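Local coordinates for protein transcriptional regulator (NtrC family) (Aquifex aeolicus, PDB 3DZD) that probably activates sigma54-dependent transcription as an NtrC-family response regulator, coupling ATP hydrolysis by its AAA+ domain to promoter opening, at residues 1-6 against 47-52; 74-79 against 110-115; 325-330 against 356-361. All blocks are in the same frame, centred on the assembly; numbering follows the deposited sequence.

Contact 1 of 3, residues 1-6 against 47-52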
ATOM      1  N   LYS A   1      20.766  -8.193  -8.219  1.00 59.33           N
ATOM      2  CA  LYS A   1      21.051  -6.788  -7.956  1.00 66.29           C
ATOM      3  C   LYS A   1      22.127  -6.278  -8.903  1.00 64.70           C
ATOM      4  O   LYS A   1      23.314  -6.316  -8.577  1.00 63.46           O
ATOM      5  CB  LYS A   1      21.536  -6.602  -6.518  1.00 69.10           C
ATOM      6  CG  LYS A   1      20.550  -7.027  -5.456  1.00 79.64           C
ATOM      7  CD  LYS A   1      19.552  -5.929  -5.153  1.00 83.40           C
ATOM      8  CE  LYS A   1      18.528  -6.407  -4.141  1.00 99.16           C
ATOM      9  NZ  LYS A   1      19.183  -7.156  -3.033  1.00100.47           N
ATOM     10  N   ARG A   2      21.716  -5.793 -10.069  1.00 52.85           N
ATOM     11  CA  ARG A   2      22.672  -5.304 -11.057  1.00 54.10           C
ATOM     12  C   ARG A   2      22.985  -3.818 -10.911  1.00 52.49           C
ATOM     13  O   ARG A   2      22.148  -3.037 -10.470  1.00 51.12           O
ATOM     14  CB  ARG A   2      22.180  -5.589 -12.469  1.00 55.31           C
ATOM     15  CG  ARG A   2      22.187  -7.055 -12.831  1.00 59.98           C
ATOM     16  CD  ARG A   2      22.176  -7.224 -14.331  1.00 66.79           C
ATOM     17  NE  ARG A   2      22.066  -8.620 -14.744  1.00 75.75           N
ATOM     18  CZ  ARG A   2      23.012  -9.535 -14.557  1.00 82.71           C
ATOM     19  NH1 ARG A   2      24.146  -9.216 -13.941  1.00 80.67           N
ATOM     20  NH2 ARG A   2      22.820 -10.778 -14.978  1.00 84.55           N
ATOM     21  N   VAL A   3      24.206  -3.439 -11.278  1.00 48.11           N
ATOM     22  CA  VAL A   3      24.618  -2.039 -11.257  1.00 51.48           C
ATOM     23  C   VAL A   3      25.511  -1.754 -12.452  1.00 53.60           C
ATOM     24  O   VAL A   3      26.546  -2.390 -12.611  1.00 49.50           O
ATOM     25  CB  VAL A   3      25.393  -1.686  -9.967  1.00 51.73           C
ATOM     26  CG1 VAL A   3      25.841  -0.226  -9.988  1.00 45.65           C
ATOM     27  CG2 VAL A   3      24.541  -1.972  -8.737  1.00 51.02           C
ATOM     28  N   LEU A   4      25.110  -0.813 -13.300  1.00 46.56           N
ATOM     29  CA  LEU A   4      25.939  -0.450 -14.445  1.00 47.60           C
ATOM     30  C   LEU A   4      26.780   0.761 -14.098  1.00 51.21           C
ATOM     31  O   LEU A   4      26.249   1.793 -13.687  1.00 51.28           O
ATOM     32  CB  LEU A   4      25.088  -0.152 -15.689  1.00 50.70           C
ATOM     33  CG  LEU A   4      25.841   0.416 -16.903  1.00 56.06           C
ATOM     34  CD1 LEU A   4      26.788  -0.614 -17.516  1.00 56.38           C
ATOM     35  CD2 LEU A   4      24.875   0.943 -17.955  1.00 51.21           C
ATOM     36  N   VAL A   5      28.092   0.623 -14.257  1.00 48.67           N
ATOM     37  CA  VAL A   5      29.031   1.704 -13.982  1.00 48.94           C
ATOM     38  C   VAL A   5      29.591   2.260 -15.284  1.00 49.87           C
ATOM     39  O   VAL A   5      30.310   1.564 -16.005  1.00 50.72           O
ATOM     40  CB  VAL A   5      30.200   1.237 -13.094  1.00 49.10           C
ATOM     41  CG1 VAL A   5      31.126   2.407 -12.797  1.00 49.87           C
ATOM     42  CG2 VAL A   5      29.680   0.643 -11.796  1.00 48.55           C
ATOM     43  N   VAL A   6      29.238   3.510 -15.579  1.00 49.84           N
ATOM     44  CA  VAL A   6      29.681   4.189 -16.792  1.00 53.00           C
ATOM     45  C   VAL A   6      30.742   5.248 -16.479  1.00 58.98           C
ATOM     46  O   VAL A   6      30.444   6.260 -15.839  1.00 54.50           O
ATOM     47  CB  VAL A   6      28.506   4.883 -17.497  1.00 54.02           C
ATOM     48  CG1 VAL A   6      28.942   5.407 -18.848  1.00 55.05           C
ATOM     49  CG2 VAL A   6      27.339   3.920 -17.648  1.00 49.92           C
ATOM     50  N   VAL A  47      20.078   0.239 -10.976  1.00 43.60           N
ATOM     51  CA  VAL A  47      20.908   1.384 -10.619  1.00 44.83           C
ATOM     52  C   VAL A  47      22.014   1.610 -11.645  1.00 44.67           C
ATOM     53  O   VAL A  47      22.728   0.685 -12.023  1.00 45.07           O
ATOM     54  CB  VAL A  47      21.549   1.201  -9.230  1.00 43.68           C
ATOM     55  CG1 VAL A  47      22.554   2.307  -8.954  1.00 44.18           C
ATOM     56  CG2 VAL A  47      20.471   1.136  -8.148  1.00 42.91           C
ATOM     57  N   ILE A  48      22.149   2.850 -12.088  1.00 45.05           N
ATOM     58  CA  ILE A  48      23.194   3.213 -13.021  1.00 45.90           C
ATOM     59  C   ILE A  48      24.021   4.322 -12.419  1.00 47.35           C
ATOM     60  O   ILE A  48      23.473   5.302 -11.910  1.00 45.70           O
ATOM     61  CB  ILE A  48      22.617   3.695 -14.344  1.00 46.26           C
ATOM     62  CG1 ILE A  48      21.860   2.555 -15.029  1.00 46.08           C
ATOM     63  CG2 ILE A  48      23.724   4.222 -15.236  1.00 48.46           C
ATOM     64  CD1 ILE A  48      21.021   2.998 -16.203  1.00 46.26           C
ATOM     65  N   VAL A  49      25.341   4.147 -12.472  1.00 46.88           N
ATOM     66  CA  VAL A  49      26.296   5.105 -11.941  1.00 47.00           C
ATOM     67  C   VAL A  49      26.983   5.750 -13.124  1.00 48.06           C
ATOM     68  O   VAL A  49      27.734   5.092 -13.855  1.00 48.48           O
ATOM     69  CB  VAL A  49      27.371   4.415 -11.073  1.00 47.16           C
ATOM     70  CG1 VAL A  49      28.469   5.407 -10.687  1.00 47.64           C
ATOM     71  CG2 VAL A  49      26.751   3.776  -9.841  1.00 46.24           C
ATOM     72  N   LEU A  50      26.733   7.040 -13.312  1.00 47.94           N
ATOM     73  CA  LEU A  50      27.135   7.722 -14.536  1.00 48.74           C
ATOM     74  C   LEU A  50      28.071   8.897 -14.282  1.00 50.26           C
ATOM     75  O   LEU A  50      27.811   9.739 -13.423  1.00 49.03           O
ATOM     76  CB  LEU A  50      25.893   8.206 -15.276  1.00 48.63           C
ATOM     77  CG  LEU A  50      26.094   9.172 -16.444  1.00 53.34           C
ATOM     78  CD1 LEU A  50      26.638   8.455 -17.681  1.00 52.38           C
ATOM     79  CD2 LEU A  50      24.770   9.848 -16.750  1.00 49.24           C
ATOM     80  N   ASP A  51      29.165   8.952 -15.031  1.00 50.20           N
ATOM     81  CA  ASP A  51      30.064  10.096 -14.942  1.00 51.07           C
ATOM     82  C   ASP A  51      29.505  11.268 -15.750  1.00 52.51           C
ATOM     83  O   ASP A  51      29.054  11.093 -16.881  1.00 57.46           O
ATOM     84  CB  ASP A  51      31.484   9.739 -15.400  1.00 55.08           C
ATOM     85  CG  ASP A  51      32.527  10.715 -14.868  1.00 61.12           C
ATOM     86  OD1 ASP A  51      32.319  11.940 -14.998  1.00 61.33           O
ATOM     87  OD2 ASP A  51      33.552  10.268 -14.315  1.00 68.37           O
ATOM     88  N   VAL A  52      29.520  12.456 -15.152  1.00 53.30           N
ATOM     89  CA  VAL A  52      29.024  13.663 -15.811  1.00 62.31           C
ATOM     90  C   VAL A  52      29.750  13.946 -17.124  1.00 65.67           C
ATOM     91  O   VAL A  52      29.179  14.526 -18.047  1.00 70.21           O
ATOM     92  CB  VAL A  52      29.158  14.895 -14.901  1.00 64.03           C
ATOM     93  CG1 VAL A  52      28.181  14.806 -13.738  1.00 56.69           C
ATOM     94  CG2 VAL A  52      30.593  15.029 -14.408  1.00 58.13           C
TER

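Contact 2 of 3, residues 74-79 against 110-115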
ATOM      1  N   VAL A  74      17.430   4.007 -11.483  1.00 48.50           N
ATOM      2  CA  VAL A  74      17.797   5.087 -10.586  1.00 47.88           C
ATOM      3  C   VAL A  74      19.243   5.452 -10.890  1.00 43.93           C
ATOM      4  O   VAL A  74      20.110   4.581 -10.932  1.00 47.70           O
ATOM      5  CB  VAL A  74      17.656   4.643  -9.109  1.00 48.80           C
ATOM      6  CG1 VAL A  74      18.161   5.718  -8.155  1.00 42.62           C
ATOM      7  CG2 VAL A  74      16.211   4.278  -8.807  1.00 47.65           C
ATOM      8  N   VAL A  75      19.502   6.735 -11.103  1.00 44.79           N
ATOM      9  CA  VAL A  75      20.816   7.176 -11.547  1.00 47.01           C
ATOM     10  C   VAL A  75      21.590   7.939 -10.478  1.00 47.22           C
ATOM     11  O   VAL A  75      21.061   8.834  -9.827  1.00 52.44           O
ATOM     12  CB  VAL A  75      20.721   8.059 -12.804  1.00 50.80           C
ATOM     13  CG1 VAL A  75      22.114   8.441 -13.288  1.00 51.44           C
ATOM     14  CG2 VAL A  75      19.953   7.338 -13.897  1.00 55.69           C
ATOM     15  N   ILE A  76      22.851   7.564 -10.311  1.00 45.16           N
ATOM     16  CA  ILE A  76      23.774   8.299  -9.476  1.00 45.33           C
ATOM     17  C   ILE A  76      24.870   8.850 -10.372  1.00 46.28           C
ATOM     18  O   ILE A  76      25.525   8.095 -11.091  1.00 46.95           O
ATOM     19  CB  ILE A  76      24.428   7.382  -8.441  1.00 45.17           C
ATOM     20  CG1 ILE A  76      23.354   6.657  -7.620  1.00 44.31           C
ATOM     21  CG2 ILE A  76      25.372   8.179  -7.562  1.00 45.51           C
ATOM     22  CD1 ILE A  76      23.847   5.370  -6.967  1.00 44.45           C
ATOM     23  N   VAL A  77      25.071  10.161 -10.353  1.00 48.07           N
ATOM     24  CA  VAL A  77      26.138  10.728 -11.167  1.00 58.31           C
ATOM     25  C   VAL A  77      27.421  10.913 -10.365  1.00 54.10           C
ATOM     26  O   VAL A  77      27.392  11.126  -9.155  1.00 53.56           O
ATOM     27  CB  VAL A  77      25.718  12.043 -11.869  1.00 58.80           C
ATOM     28  CG1 VAL A  77      24.700  11.749 -12.963  1.00 56.00           C
ATOM     29  CG2 VAL A  77      25.161  13.039 -10.867  1.00 58.89           C
ATOM     30  N   ILE A  78      28.549  10.789 -11.050  1.00 59.14           N
ATOM     31  CA  ILE A  78      29.844  11.052 -10.446  1.00 62.62           C
ATOM     32  C   ILE A  78      30.388  12.324 -11.064  1.00 64.14           C
ATOM     33  O   ILE A  78      30.525  12.410 -12.282  1.00 64.93           O
ATOM     34  CB  ILE A  78      30.829   9.906 -10.706  1.00 56.15           C
ATOM     35  CG1 ILE A  78      30.420   8.669  -9.907  1.00 55.18           C
ATOM     36  CG2 ILE A  78      32.228  10.320 -10.321  1.00 64.48           C
ATOM     37  CD1 ILE A  78      31.319   7.480 -10.141  1.00 60.21           C
ATOM     38  N   THR A  79      30.678  13.317 -10.231  1.00 70.43           N
ATOM     39  CA  THR A  79      31.201  14.583 -10.733  1.00 74.06           C
ATOM     40  C   THR A  79      32.576  14.925 -10.168  1.00 78.54           C
ATOM     41  O   THR A  79      32.892  14.599  -9.020  1.00 74.62           O
ATOM     42  CB  THR A  79      30.249  15.751 -10.445  1.00 77.89           C
ATOM     43  OG1 THR A  79      30.672  16.893 -11.196  1.00 83.76           O
ATOM     44  CG2 THR A  79      30.248  16.092  -8.958  1.00 73.69           C
ATOM     45  N   LEU A 110      27.067   3.481   0.792  1.00 45.25           N
ATOM     46  CA  LEU A 110      25.874   4.049   1.410  1.00 43.16           C
ATOM     47  C   LEU A 110      24.938   4.642   0.361  1.00 46.27           C
ATOM     48  O   LEU A 110      23.711   4.474   0.431  1.00 43.64           O
ATOM     49  CB  LEU A 110      26.240   5.107   2.452  1.00 43.25           C
ATOM     50  CG  LEU A 110      25.005   5.762   3.081  1.00 52.00           C
ATOM     51  CD1 LEU A 110      24.129   4.706   3.749  1.00 47.31           C
ATOM     52  CD2 LEU A 110      25.380   6.868   4.060  1.00 44.72           C
ATOM     53  N   THR A 111      25.515   5.339  -0.612  1.00 43.52           N
ATOM     54  CA  THR A 111      24.725   5.914  -1.698  1.00 43.58           C
ATOM     55  C   THR A 111      24.063   4.833  -2.563  1.00 43.46           C
ATOM     56  O   THR A 111      22.917   4.979  -2.969  1.00 43.06           O
ATOM     57  CB  THR A 111      25.581   6.831  -2.582  1.00 44.16           C
ATOM     58  OG1 THR A 111      26.134   7.869  -1.773  1.00 44.30           O
ATOM     59  CG2 THR A 111      24.755   7.453  -3.678  1.00 43.96           C
ATOM     60  N   ILE A 112      24.798   3.760  -2.845  1.00 43.45           N
ATOM     61  CA  ILE A 112      24.255   2.630  -3.580  1.00 43.49           C
ATOM     62  C   ILE A 112      23.062   2.033  -2.843  1.00 42.83           C
ATOM     63  O   ILE A 112      22.014   1.774  -3.431  1.00 42.31           O
ATOM     64  CB  ILE A 112      25.312   1.529  -3.781  1.00 43.99           C
ATOM     65  CG1 ILE A 112      26.420   2.023  -4.706  1.00 44.41           C
ATOM     66  CG2 ILE A 112      24.659   0.256  -4.341  1.00 43.50           C
ATOM     67  CD1 ILE A 112      26.022   2.065  -6.165  1.00 44.75           C
ATOM     68  N   LYS A 113      23.233   1.818  -1.549  1.00 47.26           N
ATOM     69  CA  LYS A 113      22.174   1.259  -0.731  1.00 45.88           C
ATOM     70  C   LYS A 113      20.900   2.064  -0.885  1.00 45.36           C
ATOM     71  O   LYS A 113      19.820   1.499  -1.110  1.00 46.20           O
ATOM     72  CB  LYS A 113      22.587   1.236   0.735  1.00 49.40           C
ATOM     73  CG  LYS A 113      21.585   0.531   1.617  1.00 46.23           C
ATOM     74  CD  LYS A 113      21.821   0.825   3.085  1.00 52.09           C
ATOM     75  CE  LYS A 113      20.657   0.315   3.919  1.00 65.98           C
ATOM     76  NZ  LYS A 113      20.364   1.162   5.108  1.00 66.97           N
ATOM     77  N   HIS A 114      21.022   3.386  -0.767  1.00 41.66           N
ATOM     78  CA  HIS A 114      19.861   4.267  -0.916  1.00 41.33           C
ATOM     79  C   HIS A 114      19.318   4.277  -2.340  1.00 41.24           C
ATOM     80  O   HIS A 114      18.110   4.373  -2.538  1.00 40.86           O
ATOM     81  CB  HIS A 114      20.163   5.689  -0.435  1.00 41.42           C
ATOM     82  CG  HIS A 114      20.520   5.768   1.013  1.00 42.60           C
ATOM     83  ND1 HIS A 114      21.382   6.714   1.516  1.00 48.43           N
ATOM     84  CD2 HIS A 114      20.155   4.991   2.062  1.00 40.99           C
ATOM     85  CE1 HIS A 114      21.521   6.532   2.818  1.00 46.95           C
ATOM     86  NE2 HIS A 114      20.787   5.491   3.173  1.00 47.59           N
ATOM     87  N   ALA A 115      20.198   4.175  -3.332  1.00 41.96           N
ATOM     88  CA  ALA A 115      19.734   4.045  -4.714  1.00 41.90           C
ATOM     89  C   ALA A 115      18.817   2.825  -4.884  1.00 41.47           C
ATOM     90  O   ALA A 115      17.787   2.905  -5.543  1.00 41.31           O
ATOM     91  CB  ALA A 115      20.903   3.974  -5.684  1.00 42.51           C
TER

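Contact 3 of 3, residues 325-330 against 356-361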
ATOM      1  N   LYS A 325     -18.613 -17.932 -13.280  1.00 60.39           N
ATOM      2  CA  LYS A 325     -19.970 -18.375 -13.601  1.00 64.00           C
ATOM      3  C   LYS A 325     -20.395 -17.926 -14.999  1.00 69.55           C
ATOM      4  O   LYS A 325     -19.781 -17.038 -15.589  1.00 69.14           O
ATOM      5  CB  LYS A 325     -20.984 -17.915 -12.544  1.00 58.93           C
ATOM      6  CG  LYS A 325     -20.707 -18.417 -11.125  1.00 55.26           C
ATOM      7  CD  LYS A 325     -20.452 -19.918 -11.095  1.00 51.98           C
ATOM      8  CE  LYS A 325     -20.483 -20.469  -9.676  1.00 44.23           C
ATOM      9  NZ  LYS A 325     -21.895 -20.622  -9.222  1.00 49.30           N
ATOM     10  N   ASN A 326     -21.442 -18.545 -15.526  1.00101.52           N
ATOM     11  CA  ASN A 326     -21.879 -18.251 -16.882  1.00101.92           C
ATOM     12  C   ASN A 326     -23.281 -17.647 -16.914  1.00101.98           C
ATOM     13  O   ASN A 326     -24.167 -18.132 -17.618  1.00159.04           O
ATOM     14  CB  ASN A 326     -21.806 -19.512 -17.748  1.00102.40           C
ATOM     15  CG  ASN A 326     -21.839 -19.207 -19.238  1.00102.86           C
ATOM     16  OD1 ASN A 326     -22.130 -18.082 -19.653  1.00102.86           O
ATOM     17  ND2 ASN A 326     -21.542 -20.216 -20.052  1.00103.31           N
ATOM     18  N   CYS A 327     -23.470 -16.583 -16.141  1.00 85.06           N
ATOM     19  CA  CYS A 327     -24.748 -15.887 -16.068  1.00 89.95           C
ATOM     20  C   CYS A 327     -24.513 -14.391 -16.191  1.00 85.61           C
ATOM     21  O   CYS A 327     -24.288 -13.702 -15.195  1.00 85.98           O
ATOM     22  CB  CYS A 327     -25.442 -16.191 -14.742  1.00 85.87           C
ATOM     23  SG  CYS A 327     -24.387 -15.921 -13.295  1.00 76.61           S
ATOM     24  N   PHE A 328     -24.573 -13.889 -17.418  1.00 59.60           N
ATOM     25  CA  PHE A 328     -24.194 -12.507 -17.675  1.00 61.86           C
ATOM     26  C   PHE A 328     -25.333 -11.554 -18.006  1.00 62.15           C
ATOM     27  O   PHE A 328     -25.119 -10.346 -18.091  1.00 64.16           O
ATOM     28  CB  PHE A 328     -23.099 -12.441 -18.741  1.00 68.93           C
ATOM     29  CG  PHE A 328     -21.759 -12.878 -18.236  1.00 70.40           C
ATOM     30  CD1 PHE A 328     -20.934 -11.983 -17.578  1.00 63.55           C
ATOM     31  CD2 PHE A 328     -21.339 -14.190 -18.391  1.00 67.10           C
ATOM     32  CE1 PHE A 328     -19.710 -12.376 -17.100  1.00 59.47           C
ATOM     33  CE2 PHE A 328     -20.111 -14.594 -17.914  1.00 66.86           C
ATOM     34  CZ  PHE A 328     -19.294 -13.686 -17.269  1.00 66.59           C
ATOM     35  N   GLU A 329     -26.542 -12.073 -18.179  1.00 69.59           N
ATOM     36  CA  GLU A 329     -27.665 -11.181 -18.428  1.00 72.76           C
ATOM     37  C   GLU A 329     -28.724 -11.270 -17.344  1.00 68.57           C
ATOM     38  O   GLU A 329     -28.999 -12.347 -16.809  1.00 68.23           O
ATOM     39  CB  GLU A 329     -28.291 -11.437 -19.800  1.00 75.24           C
ATOM     40  CG  GLU A 329     -28.935 -12.803 -19.941  1.00 89.06           C
ATOM     41  CD  GLU A 329     -29.902 -12.876 -21.108  1.00 98.73           C
ATOM     42  OE1 GLU A 329     -29.566 -13.529 -22.121  1.00100.40           O
ATOM     43  OE2 GLU A 329     -30.994 -12.272 -21.014  1.00 92.66           O
ATOM     44  N   LEU A 330     -29.298 -10.117 -17.020  1.00 64.96           N
ATOM     45  CA  LEU A 330     -30.464 -10.043 -16.159  1.00 56.36           C
ATOM     46  C   LEU A 330     -31.706 -10.182 -17.016  1.00 58.19           C
ATOM     47  O   LEU A 330     -31.856  -9.477 -18.016  1.00 59.91           O
ATOM     48  CB  LEU A 330     -30.520  -8.690 -15.450  1.00 53.74           C
ATOM     49  CG  LEU A 330     -29.411  -8.357 -14.466  1.00 48.54           C
ATOM     50  CD1 LEU A 330     -29.497  -6.890 -14.031  1.00 46.60           C
ATOM     51  CD2 LEU A 330     -29.485  -9.309 -13.275  1.00 43.18           C
ATOM     52  N   ARG A 356     -25.110 -13.151  -4.203  1.00 37.92           N
ATOM     53  CA  ARG A 356     -25.806 -14.358  -3.816  1.00 39.13           C
ATOM     54  C   ARG A 356     -26.297 -15.057  -5.076  1.00 41.62           C
ATOM     55  O   ARG A 356     -26.020 -16.229  -5.295  1.00 41.41           O
ATOM     56  CB  ARG A 356     -26.978 -14.000  -2.909  1.00 40.94           C
ATOM     57  CG  ARG A 356     -27.955 -15.121  -2.666  1.00 42.84           C
ATOM     58  CD  ARG A 356     -27.570 -15.947  -1.460  1.00 46.04           C
ATOM     59  NE  ARG A 356     -28.655 -16.868  -1.112  1.00 57.05           N
ATOM     60  CZ  ARG A 356     -28.491 -18.026  -0.482  1.00 58.65           C
ATOM     61  NH1 ARG A 356     -27.278 -18.434  -0.120  1.00 60.06           N
ATOM     62  NH2 ARG A 356     -29.548 -18.783  -0.224  1.00 52.97           N
ATOM     63  N   ALA A 357     -27.010 -14.312  -5.911  1.00 44.75           N
ATOM     64  CA  ALA A 357     -27.535 -14.844  -7.158  1.00 39.55           C
ATOM     65  C   ALA A 357     -26.474 -15.595  -7.966  1.00 44.20           C
ATOM     66  O   ALA A 357     -26.749 -16.652  -8.514  1.00 49.07           O
ATOM     67  CB  ALA A 357     -28.134 -13.723  -7.987  1.00 38.86           C
ATOM     68  N   VAL A 358     -25.270 -15.034  -8.029  1.00 39.37           N
ATOM     69  CA  VAL A 358     -24.184 -15.573  -8.831  1.00 43.38           C
ATOM     70  C   VAL A 358     -23.574 -16.818  -8.192  1.00 48.07           C
ATOM     71  O   VAL A 358     -23.171 -17.755  -8.886  1.00 46.51           O
ATOM     72  CB  VAL A 358     -23.074 -14.519  -9.033  1.00 45.76           C
ATOM     73  CG1 VAL A 358     -21.898 -15.110  -9.806  1.00 48.90           C
ATOM     74  CG2 VAL A 358     -23.626 -13.296  -9.757  1.00 44.88           C
ATOM     75  N   ILE A 359     -23.499 -16.813  -6.866  1.00 47.86           N
ATOM     76  CA  ILE A 359     -22.975 -17.948  -6.116  1.00 53.46           C
ATOM     77  C   ILE A 359     -23.814 -19.212  -6.355  1.00 53.26           C
ATOM     78  O   ILE A 359     -23.281 -20.315  -6.436  1.00 60.25           O
ATOM     79  CB  ILE A 359     -22.860 -17.606  -4.609  1.00 51.16           C
ATOM     80  CG1 ILE A 359     -21.598 -16.769  -4.361  1.00 48.22           C
ATOM     81  CG2 ILE A 359     -22.845 -18.871  -3.771  1.00 40.88           C
ATOM     82  CD1 ILE A 359     -21.552 -16.051  -3.012  1.00 39.93           C
ATOM     83  N   LEU A 360     -25.122 -19.029  -6.498  1.00 50.49           N
ATOM     84  CA  LEU A 360     -26.047 -20.110  -6.823  1.00 41.78           C
ATOM     85  C   LEU A 360     -26.410 -20.094  -8.304  1.00 51.00           C
ATOM     86  O   LEU A 360     -27.542 -20.399  -8.668  1.00 64.54           O
ATOM     87  CB  LEU A 360     -27.343 -19.909  -6.029  1.00 45.25           C
ATOM     88  CG  LEU A 360     -27.165 -19.435  -4.583  1.00 50.59           C
ATOM     89  CD1 LEU A 360     -28.522 -19.237  -3.871  1.00 39.41           C
ATOM     90  CD2 LEU A 360     -26.268 -20.413  -3.815  1.00 50.71           C
ATOM     91  N   CYS A 361     -25.466 -19.741  -9.160  1.00 87.28           N
ATOM     92  CA  CYS A 361     -25.807 -19.365 -10.528  1.00 87.49           C
ATOM     93  C   CYS A 361     -26.316 -20.478 -11.445  1.00 87.94           C
ATOM     94  O   CYS A 361     -26.231 -21.661 -11.125  1.00134.74           O
ATOM     95  CB  CYS A 361     -24.616 -18.684 -11.190  1.00 87.31           C
ATOM     96  SG  CYS A 361     -25.086 -17.694 -12.603  1.00 87.51           S
TER

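Contact 1 of 3, residues 1-6 against 47-52
Val6 and Leu50 lie side by side and point the same way, with Val6 CG1 4.0 Å from Leu50 CD1, on one face of a pair of parallel strands that also carries Leu4 and Ile48. The other face is all valine: Val3, Val5, Val47 and Val49. There Val3 turns CG1 anti to its backbone N (chi1 179°), which brings that methyl to 4.1 Å from Val49 CG2, two residues further along the partner strand. Valine, branched at CB, suits an extended backbone and fills this face close to the main chain.

The axes of the two short segments approach to 4.8 Å, and their middle is the tight part. Val49 N reaches Leu4 O at 2.8 Å in an almost straight bond (177° at the hydrogen), and Val49 O takes Val6 N at 2.8 Å, so one residue is gripped through both its N-H and its carbonyl. Towards the ends the ladder relaxes: Leu4 N to Val47 O measures 3.1 Å, and Asp51 N to Val6 O is bent to 143°. At the beginning of strand 2-6, Arg2 O and Val47 N stay 3.9 Å apart. The long Arg2 side chain leads away from this partly exposed end to a salt bridge with Glu261 of the second subunit.

At the far end Asp51 sends its carboxylate off the strand, with OD1 bonded to Trp53 N and OD2 paired with Lys101 and close to Asp7. This central parallel pair, ending in an acidic cluster with a lysine, is characteristic of the CheY-like receiver fold, in which the aspartate ending the third strand is commonly the phosphorylation site.

Contact 2 of 3, residues 74-79 against 110-115
Ile76 pushes its CD1 methyl from strand 74-79 into a shallow hollow on helix 110-115, bounded by Thr111, Ile112 and Ala115. The closest meeting is with Ala115, whose CB comes within 3.5 Å of Ile76 CD1; alanine's single methyl suits so close an approach. The Thr111 methyl forms one wall: its CG2 crosses the isoleucine at an angle and lies 4.0 Å from both Ile76 CG2 and Ile76 CD1. Ile112 forms another: its CB leaves the helix away from the strand, but a bend at chi2 (-76°) swings CD1 back to 4.0 Å from Ile76 CD1.

Beside this first bump, Val74 sets its two methyls against the backbone of Ala115, CG1 and CG2 each 3.9 Å from Ala115 O, with CG1 also 4.1 Å from Ala115 CB. The alanine is wedged between two branched strand side chains, and the axes of the two segments run roughly antiparallel, at 157°.

Threonine suits its place because its two branches serve different neighbours: CG2 joins the apolar seam, while OG1 is hydrogen-bonded to Arg107. Strand 47-51 extends the same surface, Val47 touching both Ile76 and Ala115. Leu110 and His114 lie against Phe98 and Tyr96 of the second subunit. The chemistry between the two segments, chiefly methyl against methyl with Val74 also resting on a carbonyl oxygen, implies that complementary shape and exclusion of water, not directional bonding, probably join them.

Contact 3 of 3, residues 325-330 against 356-361
The carbonyl group of Ile359 receives the ammonium of Lys325 over its face: NZ lies 3.1 Å from Ile359 O, 66° out of the carbonyl plane, and so bonds from above. A second flat group, the Arg356 guanidinium, has Leu360 CD1 over the centre of one face, 3.5 Å above it.

The lysine reaches the helix end by bending at chi2 (-49°) and chi4 (78°). On the way its aliphatic part crosses Val358, with Lys325 CG 3.8 Å from Val358 CG1; NZ also comes near Val358 O, whose position is less certain. Lysine suits this place because the last carbonyls of a helix lie at the negative end of its dipole, which would probably favour a positive charge. With an alanine in place of Lys325, the Ile359 carbonyl would probably lose its ammonium partner and one side of Val358 would be uncovered.

Beside this polar contact a covalent link joins Cys327 SG to Cys361 SG at 2.0 Å. Cys361 holds SG anti to its backbone N, pointing across to the loop. The modelled torsion about the S-S bond is far from the usual value near 90°, so the bridge is either strained or imperfectly modelled. Val365 packs on Cys327, and Tyr323 on Ile359.

Together, the disulfide and the lysine tie the loop between helices 307-322 and 332-339 to the end of helix 346-359 and the turn that follows it, a loop-to-helix-end link within the helical lid typical of AAA+ ATPases.

How the contacts relate
Contacts 1 and 2 belong to one receiver domain, their centres only 8 Å apart. They share a parallel sheet ordered 26-30, 2-6, 47-51, 74-79, 97-100: contact 1 pairs two neighbouring strands, and contact 2 lays helix 105-119 over the next. Leu50 joins them directly, with probable backbone hydrogen bonds to Ile76 and Ile78. Contact 3 follows last along the chain, in the lid region, about 54 Å from either of the others between centres. The sigma-54 interaction region, which shares the ADP pocket with the lid, comes between them in sequence. Each contact also has residues meeting the second subunit, so the regulatory and ATPase ends of the protein both take part in the dimer.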